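PDB 4E6F: uncharacterized protein, which is of unknown function but belongs to the DUF4468 family, whose domain has a TBP-like fold. Local coordinates for residues V156-A159 with D160-M164; D10-L14 with V15-P19; D50-L53 with K54-K57; G147-K150 with W151-T155. All coordinates share one frame; numbering follows the deposited sequence. Where two conformers were deposited one is given.

In the fold
Contact 2 (10-19) comes first along the chain, then contact 3 (50-57), contact 4 (147-155) and contact 1 (156-164). Contacts 4 and 1 are consecutive pieces of helix 149-169, with centres about 14 Å apart. Contact 2 is a loop before strand 20-21. It lies against both pieces of that helix, its centre about 13 Å from that of contact 1 and about 11 Å from that of contact 4. Salt bridges Asp10-Arg153 and Arg12-Asp160 fix it there. Contact 3 ends helix 38-54 and meets contact 1 through Arg52, Phe158 and Met162. Its centre is about 28 Å from that of contact 2. Helix 149-169 thus connects the N-terminal loop with helix 38-54.

Contact 1. Residues V156-A159 with D160-M164; sequences VDFA and DDMFM
Residues Val156 to Met164 form continuous alpha-helix, and four successive i to i+4 bonds span the two segments. The straightest is Asp160 N to Val156 O, with an N-H...O angle of 170°. Phe163 N donates to Ala159 O at 3.0 Å. Ala159 O also lies over one face of the Phe163 ring, toward its rim, 3.2 Å from Phe163 CD2. Phe163 CE2 packs on Ala159 CB at 4.1 Å. One residue earlier, the selenomethionine Met162 runs alongside Phe158. In one of its two conformers the chain bends at the last torsion (chi3 -70°) and Met162 CE comes to 3.9 Å from Phe158 CE2, so this touch is less certain. With Phe163 replaced by an alanine, the ring over Ala159 O would be lost and a gap would probably open against Phe27 and Val110 of the sheet. Leu112 of strand 107-119 packs on Phe158, Ala159 and Met162. On the polar side one water donates to Asp157 OD1 at 2.8 Å and to Asp160 OD2 at 2.6 Å. Tyr13 also bonds Asp157, and Arg12 pairs with Asp160. The helix is thus amphipathic: its apolar side packs on the sheet, while the water and Arg12 probably ease repulsion between the carboxylates.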
loop_
_atom_site.group_PDB
_atom_site.type_symbol
_atom_site.label_atom_id
_atom_site.label_comp_id
_atom_site.label_asym_id
_atom_site.label_seq_id
_atom_site.Cartn_x
_atom_site.Cartn_y
_atom_site.Cartn_z
ATOM N N VAL A 156 3.771 3.486 5.140
ATOM C CA VAL A 156 2.562 3.232 5.944
ATOM C C VAL A 156 1.443 4.205 5.495
ATOM O O VAL A 156 0.297 3.766 5.323
ATOM C CB VAL A 156 2.846 3.310 7.478
ATOM C CG1 VAL A 156 1.537 3.309 8.298
ATOM C CG2 VAL A 156 3.754 2.160 7.926
ATOM N N ASP A 157 1.760 5.507 5.301
ATOM C CA ASP A 157 0.753 6.477 4.833
ATOM C C ASP A 157 0.201 6.064 3.469
ATOM O O ASP A 157 -1.003 6.207 3.233
ATOM C CB ASP A 157 1.332 7.895 4.732
ATOM C CG ASP A 157 1.711 8.513 6.069
ATOM O OD1 ASP A 157 1.356 7.931 7.117
ATOM O OD2 ASP A 157 2.377 9.577 6.061
ATOM N N PHE A 158 1.090 5.594 2.575
ATOM C CA PHE A 158 0.697 5.152 1.249
ATOM C C PHE A 158 -0.316 3.989 1.340
ATOM O O PHE A 158 -1.339 3.993 0.643
ATOM C CB PHE A 158 1.955 4.721 0.484
ATOM C CG PHE A 158 1.664 4.187 -0.889
ATOM C CD1 PHE A 158 1.580 5.044 -1.976
ATOM C CD2 PHE A 158 1.471 2.825 -1.096
ATOM C CE1 PHE A 158 1.301 4.556 -3.252
ATOM C CE2 PHE A 158 1.167 2.332 -2.376
ATOM C CZ PHE A 158 1.077 3.207 -3.439
ATOM N N ALA A 159 -0.028 2.999 2.193
ATOM C CA ALA A 159 -0.935 1.868 2.385
ATOM C C ALA A 159 -2.267 2.349 2.986
ATOM O O ALA A 159 -3.344 1.952 2.496
ATOM C CB ALA A 159 -0.296 0.824 3.287
ATOM N N ASP A 160 -2.216 3.214 4.032
ATOM C CA ASP A 160 -3.439 3.751 4.622
ATOM C C ASP A 160 -4.279 4.491 3.589
ATOM O O ASP A 160 -5.520 4.382 3.599
ATOM C CB ASP A 160 -3.109 4.699 5.774
ATOM C CG ASP A 160 -2.610 3.999 7.015
ATOM O OD1 ASP A 160 -2.850 2.769 7.143
ATOM O OD2 ASP A 160 -2.084 4.702 7.923
ATOM N N ASP A 161 -3.609 5.237 2.695
ATOM C CA ASP A 161 -4.313 5.977 1.651
ATOM C C ASP A 161 -5.046 5.016 0.710
ATOM O O ASP A 161 -6.191 5.274 0.316
ATOM C CB ASP A 161 -3.345 6.860 0.863
ATOM C CG ASP A 161 -4.058 7.833 -0.050
ATOM O OD1 ASP A 161 -4.976 8.547 0.436
ATOM O OD2 ASP A 161 -3.784 7.806 -1.259
HETATM N N MSE A 162 -4.388 3.915 0.374
HETATM C CA MSE A 162 -4.979 2.918 -0.512
HETATM C C MSE A 162 -6.198 2.274 0.115
HETATM O O MSE A 162 -7.214 2.086 -0.560
HETATM C CB MSE A 162 -3.965 1.840 -0.850
HETATM C CG MSE A 162 -4.530 0.827 -1.836
HETATM SE SE MSE A 162 -3.153 -0.308 -2.538
HETATM C CE MSE A 162 -2.233 0.975 -3.634
ATOM N N PHE A 163 -6.100 1.930 1.412
ATOM C CA PHE A 163 -7.207 1.278 2.096
ATOM C C PHE A 163 -8.391 2.236 2.248
ATOM O O PHE A 163 -9.540 1.795 2.159
ATOM C CB PHE A 163 -6.755 0.685 3.427
ATOM C CG PHE A 163 -5.687 -0.377 3.243
ATOM C CD1 PHE A 163 -5.748 -1.279 2.171
ATOM C CD2 PHE A 163 -4.644 -0.505 4.153
ATOM C CE1 PHE A 163 -4.763 -2.257 1.997
ATOM C CE2 PHE A 163 -3.655 -1.485 3.969
ATOM C CZ PHE A 163 -3.723 -2.349 2.896
HETATM N N MSE A 164 -8.122 3.540 2.431
HETATM C CA MSE A 164 -9.188 4.533 2.447
HETATM C C MSE A 164 -9.856 4.615 1.051
HETATM O O MSE A 164 -11.090 4.669 0.952
HETATM C CB MSE A 164 -8.645 5.918 2.871
HETATM C CG MSE A 164 -9.687 7.053 2.783
HETATM SE SE MSE A 164 -11.295 6.809 3.892
HETATM C CE MSE A 164 -10.438 6.808 5.654
HETATM O O HOH W 1 -1.158 7.152 8.037
#

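Contact 2. Residues D10-L14 with V15-P19; sequences DTRYL and VGAVP
Ala17 packs its CB against backbone oxygens, 3.3 Å from Leu14 O in its own turn and 3.4 Å from Arg12 O in the 3-10 segment before it. Its N donates to Leu14 O at 3.1 Å with an N-H...O angle of 162°, closing a type II beta turn from Leu14 to Ala17. Gly16 takes the positive phi (80°) expected at the third position of such a turn. The short 3-10 segment spans residues 11-13. The Arg12 side chain bends at chi2 (72°) and brings NH1 to 4.0 Å from Ala17 CB. Two waters join its guanidinium to the turn. One accepts from Arg12 NH2 and donates to Ala17 O at 2.7 Å. The other accepts from Arg12 NH1 at 2.9 Å and donates only weakly to Gly16 O. Arg12 CG also lies over one face of the Tyr13 ring, 3.7 Å above its plane and toward the rim. Farther out, Arg12 and Tyr13 reach Asp160 and Asp157 of helix 149-169, and Arg152 of the same helix bonds Tyr13 O. The turn therefore has one direct backbone bond of its own, and Arg12 links it through water to Asp160, so charged and solvent-mediated contacts probably hold it to the helix.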
loop_
_atom_site.group_PDB
_atom_site.type_symbol
_atom_site.label_atom_id
_atom_site.label_comp_id
_atom_site.label_asym_id
_atom_site.label_seq_id
_atom_site.Cartn_x
_atom_site.Cartn_y
_atom_site.Cartn_z
ATOM N N ASP A 10 4.388 9.829 16.290
ATOM C CA ASP A 10 4.635 8.660 15.437
ATOM C C ASP A 10 3.927 7.392 15.931
ATOM O O ASP A 10 4.252 6.293 15.474
ATOM C CB ASP A 10 6.152 8.424 15.341
ATOM C CG ASP A 10 6.847 9.361 14.375
ATOM O OD1 ASP A 10 6.176 9.849 13.426
ATOM O OD2 ASP A 10 8.058 9.576 14.535
ATOM N N THR A 11 2.918 7.541 16.813
ATOM C CA THR A 11 2.137 6.438 17.372
ATOM C C THR A 11 1.700 5.424 16.282
ATOM O O THR A 11 1.812 4.221 16.485
ATOM C CB THR A 11 0.894 7.023 18.090
ATOM O OG1 THR A 11 1.329 7.881 19.149
ATOM C CG2 THR A 11 -0.041 5.954 18.636
ATOM N N ARG A 12 1.225 5.921 15.131
ATOM C CA ARG A 12 0.714 5.101 14.030
ATOM C C ARG A 12 1.766 4.120 13.497
ATOM O O ARG A 12 1.424 3.029 13.059
ATOM C CB ARG A 12 0.274 6.036 12.856
ATOM C CG ARG A 12 0.035 5.352 11.476
ATOM C CD ARG A 12 -1.230 4.557 11.565
ATOM N NE ARG A 12 -1.506 3.682 10.424
ATOM C CZ ARG A 12 -1.295 2.370 10.406
ATOM N NH1 ARG A 12 -0.625 1.786 11.392
ATOM N NH2 ARG A 12 -1.728 1.638 9.391
ATOM N N TYR A 13 3.033 4.520 13.532
ATOM C CA TYR A 13 4.117 3.814 12.840
ATOM C C TYR A 13 4.910 2.799 13.680
ATOM O O TYR A 13 5.908 2.248 13.195
ATOM C CB TYR A 13 5.072 4.880 12.278
ATOM C CG TYR A 13 4.338 5.942 11.485
ATOM C CD1 TYR A 13 3.704 5.633 10.283
ATOM C CD2 TYR A 13 4.243 7.252 11.957
ATOM C CE1 TYR A 13 3.016 6.602 9.557
ATOM C CE2 TYR A 13 3.562 8.232 11.235
ATOM C CZ TYR A 13 2.908 7.894 10.061
ATOM O OH TYR A 13 2.251 8.880 9.353
ATOM N N LEU A 14 4.468 2.515 14.890
ATOM C CA LEU A 14 5.236 1.649 15.768
ATOM C C LEU A 14 4.794 0.163 15.629
ATOM O O LEU A 14 4.621 -0.302 14.507
ATOM C CB LEU A 14 5.217 2.197 17.213
ATOM C CG LEU A 14 5.643 3.676 17.310
ATOM C CD1 LEU A 14 5.561 4.186 18.748
ATOM C CD2 LEU A 14 7.059 3.909 16.752
ATOM N N VAL A 15 4.680 -0.584 16.739
ATOM C CA VAL A 15 4.321 -2.006 16.788
ATOM C C VAL A 15 3.129 -2.328 15.827
ATOM O O VAL A 15 2.100 -1.652 15.899
ATOM C CB VAL A 15 3.974 -2.381 18.264
ATOM C CG1 VAL A 15 3.439 -3.802 18.374
ATOM C CG2 VAL A 15 5.185 -2.194 19.180
ATOM N N GLY A 16 3.326 -3.284 14.915
ATOM C CA GLY A 16 2.292 -3.736 13.981
ATOM C C GLY A 16 2.028 -2.901 12.734
ATOM O O GLY A 16 1.206 -3.296 11.899
ATOM N N ALA A 17 2.698 -1.736 12.583
ATOM C CA ALA A 17 2.438 -0.871 11.426
ATOM C C ALA A 17 2.914 -1.475 10.103
ATOM O O ALA A 17 2.393 -1.094 9.052
ATOM C CB ALA A 17 3.103 0.474 11.635
ATOM N N VAL A 18 3.931 -2.364 10.138
ATOM C CA VAL A 18 4.492 -2.964 8.917
ATOM C C VAL A 18 4.369 -4.496 9.060
ATOM O O VAL A 18 5.270 -5.147 9.606
ATOM C CB VAL A 18 5.961 -2.508 8.667
ATOM C CG1 VAL A 18 6.553 -3.202 7.431
ATOM C CG2 VAL A 18 6.050 -0.986 8.523
ATOM N N PRO A 19 3.237 -5.083 8.637
ATOM C CA PRO A 19 3.055 -6.516 8.849
ATOM C C PRO A 19 3.925 -7.352 7.939
ATOM O O PRO A 19 4.221 -6.965 6.800
ATOM C CB PRO A 19 1.564 -6.747 8.529
ATOM C CG PRO A 19 0.924 -5.370 8.526
ATOM C CD PRO A 19 2.038 -4.476 8.032
HETATM O O HOH W 2 1.483 1.343 16.155
HETATM O O HOH W 3 -0.265 -0.912 8.578
HETATM O O HOH W 4 -1.352 -1.000 11.749
HETATM O O HOH W 5 0.114 0.083 14.201
#

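Contact 3. Residues D50-L53 with K54-K57; sequences DERL and KENK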
loop_
_atom_site.group_PDB
_atom_site.type_symbol
_atom_site.label_atom_id
_atom_site.label_comp_id
_atom_site.label_asym_id
_atom_site.label_seq_id
_atom_site.Cartn_x
_atom_site.Cartn_y
_atom_site.Cartn_z
ATOM N N ASP A 50 -8.642 -0.756 -11.721
ATOM C CA ASP A 50 -8.356 -0.250 -13.061
ATOM C C ASP A 50 -8.158 1.270 -13.026
ATOM O O ASP A 50 -7.158 1.774 -13.527
ATOM C CB ASP A 50 -9.495 -0.627 -14.019
ATOM C CG ASP A 50 -9.235 -0.282 -15.466
ATOM O OD1 ASP A 50 -8.057 -0.281 -15.872
ATOM O OD2 ASP A 50 -10.209 -0.052 -16.195
ATOM N N GLU A 51 -9.102 1.998 -12.401
ATOM C CA GLU A 51 -9.004 3.451 -12.323
ATOM C C GLU A 51 -7.842 3.896 -11.438
ATOM O O GLU A 51 -7.122 4.836 -11.789
ATOM C CB GLU A 51 -10.324 4.056 -11.819
ATOM C CG GLU A 51 -11.473 3.918 -12.810
ATOM C CD GLU A 51 -11.281 4.555 -14.177
ATOM O OE1 GLU A 51 -10.739 5.682 -14.248
ATOM O OE2 GLU A 51 -11.672 3.919 -15.181
ATOM N N ARG A 52 -7.620 3.212 -10.305
ATOM C CA ARG A 52 -6.535 3.564 -9.391
ATOM C C ARG A 52 -5.163 3.410 -10.062
ATOM O O ARG A 52 -4.279 4.241 -9.863
ATOM C CB ARG A 52 -6.622 2.719 -8.099
ATOM C CG ARG A 52 -5.456 2.889 -7.119
ATOM C CD ARG A 52 -5.341 4.330 -6.593
ATOM N NE ARG A 52 -4.218 4.468 -5.674
ATOM C CZ ARG A 52 -2.944 4.557 -6.039
ATOM N NH1 ARG A 52 -2.609 4.562 -7.332
ATOM N NH2 ARG A 52 -1.991 4.629 -5.121
ATOM N N LEU A 53 -4.978 2.345 -10.849
ATOM C CA LEU A 53 -3.686 2.163 -11.504
ATOM C C LEU A 53 -3.557 3.073 -12.735
ATOM O O LEU A 53 -2.451 3.528 -13.019
ATOM C CB LEU A 53 -3.453 0.677 -11.847
ATOM C CG LEU A 53 -3.287 -0.201 -10.569
ATOM C CD1 LEU A 53 -3.196 -1.692 -10.913
ATOM C CD2 LEU A 53 -2.055 0.182 -9.775
ATOM N N LYS A 54 -4.674 3.374 -13.432
ATOM C CA LYS A 54 -4.613 4.311 -14.564
ATOM C C LYS A 54 -4.162 5.676 -14.060
ATOM O O LYS A 54 -3.451 6.379 -14.773
ATOM C CB LYS A 54 -5.963 4.417 -15.286
ATOM C CG LYS A 54 -6.115 3.357 -16.360
ATOM C CD LYS A 54 -7.531 3.273 -16.928
ATOM C CE LYS A 54 -7.572 2.498 -18.231
ATOM N NZ LYS A 54 -7.255 1.047 -18.066
ATOM N N GLU A 55 -4.523 6.026 -12.800
ATOM C CA GLU A 55 -4.148 7.321 -12.207
ATOM C C GLU A 55 -2.638 7.473 -12.039
ATOM O O GLU A 55 -2.154 8.602 -12.005
ATOM C CB GLU A 55 -4.863 7.539 -10.869
ATOM C CG GLU A 55 -6.310 7.986 -11.048
ATOM C CD GLU A 55 -7.226 7.821 -9.848
ATOM O OE1 GLU A 55 -6.722 7.508 -8.747
ATOM O OE2 GLU A 55 -8.457 7.967 -10.019
ATOM N N ASN A 56 -1.883 6.359 -11.990
ATOM C CA ASN A 56 -0.418 6.415 -11.910
ATOM C C ASN A 56 0.200 6.980 -13.199
ATOM O O ASN A 56 1.331 7.459 -13.174
ATOM C CB ASN A 56 0.164 5.038 -11.622
ATOM C CG ASN A 56 -0.179 4.498 -10.249
ATOM O OD1 ASN A 56 -0.730 5.205 -9.399
ATOM N ND2 ASN A 56 0.200 3.234 -9.983
ATOM N N LYS A 57 -0.541 6.894 -14.324
ATOM C CA LYS A 57 -0.150 7.431 -15.640
ATOM C C LYS A 57 1.226 6.902 -16.109
ATOM O O LYS A 57 2.099 7.681 -16.506
ATOM C CB LYS A 57 -0.163 8.979 -15.636
ATOM C CG LYS A 57 -1.538 9.565 -15.343
ATOM C CD LYS A 57 -1.514 11.108 -15.339
ATOM C CE LYS A 57 -1.003 11.690 -14.039
ATOM N NZ LYS A 57 -0.895 13.173 -14.106
#
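Helix 38-54 runs out here: Lys54 N and Glu55 N still donate to Asp50 O and Glu51 O, while Asn56 N turns back to Leu53 O at 3.1 Å, above that carbonyl's plane. Lys54 has two conformers; in the one described, its chain lies across Asp50, with Lys54 CG 3.4 Å from Asp50 O. Its NZ reaches Asp50 OD1 at 2.7 Å as a salt bridge, from the syn side and 19° out of the carboxylate plane; the second conformer makes this less certain. A type I beta turn from Lys54 to Lys57 overlaps the helix end, closed by Lys57 N to Lys54 O at 3.0 Å. Lys57 is the first residue to leave helical angles, and its phi is positive (55°). Arg52 reaches forward to the turn. Its NH1 donates to Asn56 OD1 at 2.9 Å, with the oxygen close to the guanidinium plane. The amide plane stands 75° from the guanidinium plane. Asn56 lies alongside Leu53, with ND2 3.8 Å from Leu53 CD2. Both ends of the amide are engaged, since Asn56 ND2 bonds Ser61 and Tyr97, which fixes its rotation. Arg52 NH2 has a salt bridge to Glu79, and Arg52 also packs on Phe158 and Met162 of helix 149-169.

Contact 4. Residues G147-K150 with W151-T155; sequences GLAK and WRRKT. With NO3 (nitrate ion), chain C.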
loop_
_atom_site.group_PDB
_atom_site.type_symbol
_atom_site.label_atom_id
_atom_site.label_comp_id
_atom_site.label_asym_id
_atom_site.label_seq_id
_atom_site.Cartn_x
_atom_site.Cartn_y
_atom_site.Cartn_z
ATOM N N GLY A 147 17.088 7.480 10.526
ATOM C CA GLY A 147 17.472 7.386 9.122
ATOM C C GLY A 147 16.459 6.649 8.260
ATOM O O GLY A 147 16.401 6.858 7.044
ATOM N N LEU A 148 15.636 5.787 8.875
ATOM C CA LEU A 148 14.639 5.009 8.120
ATOM C C LEU A 148 13.227 5.560 8.270
ATOM O O LEU A 148 12.294 5.057 7.627
ATOM C CB LEU A 148 14.676 3.526 8.566
ATOM C CG LEU A 148 15.974 2.799 8.098
ATOM C CD1 LEU A 148 16.130 1.440 8.727
ATOM C CD2 LEU A 148 15.986 2.633 6.603
ATOM N N ALA A 149 13.054 6.589 9.118
ATOM C CA ALA A 149 11.724 7.094 9.432
ATOM C C ALA A 149 10.945 7.553 8.209
ATOM O O ALA A 149 9.766 7.224 8.112
ATOM C CB ALA A 149 11.812 8.216 10.451
ATOM N N LYS A 150 11.568 8.285 7.283
ATOM C CA LYS A 150 10.839 8.777 6.107
ATOM C C LYS A 150 10.304 7.616 5.280
ATOM O O LYS A 150 9.195 7.696 4.766
ATOM C CB LYS A 150 11.696 9.725 5.252
ATOM C CG LYS A 150 12.885 9.080 4.525
ATOM C CD LYS A 150 13.736 10.180 3.885
ATOM C CE LYS A 150 14.786 9.546 2.994
ATOM N NZ LYS A 150 15.748 10.568 2.453
ATOM N N TRP A 151 11.082 6.531 5.172
ATOM C CA TRP A 151 10.681 5.342 4.429
ATOM C C TRP A 151 9.482 4.661 5.077
ATOM O O TRP A 151 8.509 4.339 4.392
ATOM C CB TRP A 151 11.855 4.355 4.365
ATOM C CG TRP A 151 13.045 4.936 3.665
ATOM C CD1 TRP A 151 14.085 5.612 4.231
ATOM C CD2 TRP A 151 13.262 4.968 2.255
ATOM N NE1 TRP A 151 14.960 6.038 3.257
ATOM C CE2 TRP A 151 14.475 5.656 2.031
ATOM C CE3 TRP A 151 12.580 4.428 1.153
ATOM C CZ2 TRP A 151 15.003 5.843 0.742
ATOM C CZ3 TRP A 151 13.089 4.619 -0.119
ATOM C CH2 TRP A 151 14.284 5.332 -0.319
ATOM N N ARG A 152 9.554 4.439 6.388
ATOM C CA ARG A 152 8.487 3.737 7.090
ATOM C C ARG A 152 7.212 4.604 7.175
ATOM O O ARG A 152 6.113 4.108 6.882
ATOM C CB ARG A 152 8.968 3.308 8.471
ATOM C CG ARG A 152 7.877 2.572 9.266
ATOM C CD ARG A 152 8.499 1.584 10.235
ATOM N NE ARG A 152 7.526 1.060 11.211
ATOM C CZ ARG A 152 7.530 -0.185 11.675
ATOM N NH1 ARG A 152 8.351 -1.091 11.161
ATOM N NH2 ARG A 152 6.666 -0.551 12.612
ATOM N N ARG A 153 7.340 5.894 7.557
ATOM C CA ARG A 153 6.149 6.744 7.604
ATOM C C ARG A 153 5.441 6.828 6.255
ATOM O O ARG A 153 4.213 6.694 6.194
ATOM C CB ARG A 153 6.514 8.184 8.002
ATOM C CG ARG A 153 6.862 8.375 9.450
ATOM C CD ARG A 153 6.803 9.860 9.805
ATOM N NE ARG A 153 7.521 10.127 11.050
ATOM C CZ ARG A 153 8.783 10.552 11.134
ATOM N NH1 ARG A 153 9.478 10.828 10.034
ATOM N NH2 ARG A 153 9.346 10.739 12.320
ATOM N N LYS A 154 6.192 7.168 5.196
ATOM C CA LYS A 154 5.551 7.416 3.906
ATOM C C LYS A 154 4.989 6.132 3.301
ATOM O O LYS A 154 3.965 6.211 2.610
ATOM C CB LYS A 154 6.488 8.170 2.946
ATOM C CG LYS A 154 6.842 9.584 3.453
ATOM C CD LYS A 154 5.636 10.482 3.645
ATOM C CE LYS A 154 6.008 11.925 3.901
ATOM N NZ LYS A 154 6.151 12.231 5.352
ATOM N N THR A 155 5.601 4.962 3.580
ATOM C CA THR A 155 5.038 3.712 3.040
ATOM C C THR A 155 3.754 3.344 3.809
ATOM O O THR A 155 2.754 2.950 3.198
ATOM C CB THR A 155 6.048 2.557 3.052
ATOM O OG1 THR A 155 7.232 2.993 2.371
ATOM C CG2 THR A 155 5.491 1.297 2.345
HETATM N N NO3 C . 9.325 11.955 6.555
HETATM O O1 NO3 C . 10.320 12.176 7.228
HETATM O O2 NO3 C . 8.315 11.462 7.005
HETATM O O3 NO3 C . 9.368 12.256 5.258
#
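The start of the long helix 149-169 carries this contact, with a nitrate ion, probably from the crystallisation liquor, beside its first turns. Lys150 and Trp151 lie side by side. Lys150 CG sits between the backbone N and the carbonyl carbon (chi1 68°), and the rest of the chain is extended. This puts CG over the face of the indole, 4.1 Å from the centroid of its five-membered ring, a CH-pi contact. Lys150 CE follows at 3.5 Å from Trp151 NE1. Lys150 NZ forms a salt bridge with Asp91. Leu148 O and Gly147 O lie at the ring edge, near its plane. A serine in place of Trp151 would probably leave the Lys150 chain without its flat support and open a gap among Phe83, Phe117, Tyr119 and Trp130, whose rings meet the indole edge-to-face. Ala149 CB sits over the Arg153 guanidinium, 3.5 Å from NH1. Arg153 NE is held by Asp10. Lys154 NZ donates to nitrate O2 at 2.8 Å, and Arg153 NH1 adds a weak bond to O2. Thr155 OG1 donates to Trp151 O at 2.7 Å, and Thr155 N does so from the opposite face. Bonds such as Arg153 N to Ala149 O, at 2.8 Å, follow the i to i+4 pattern of an alpha-helix, here one that sends Trp151 against aromatic residues of the antiparallel sheet.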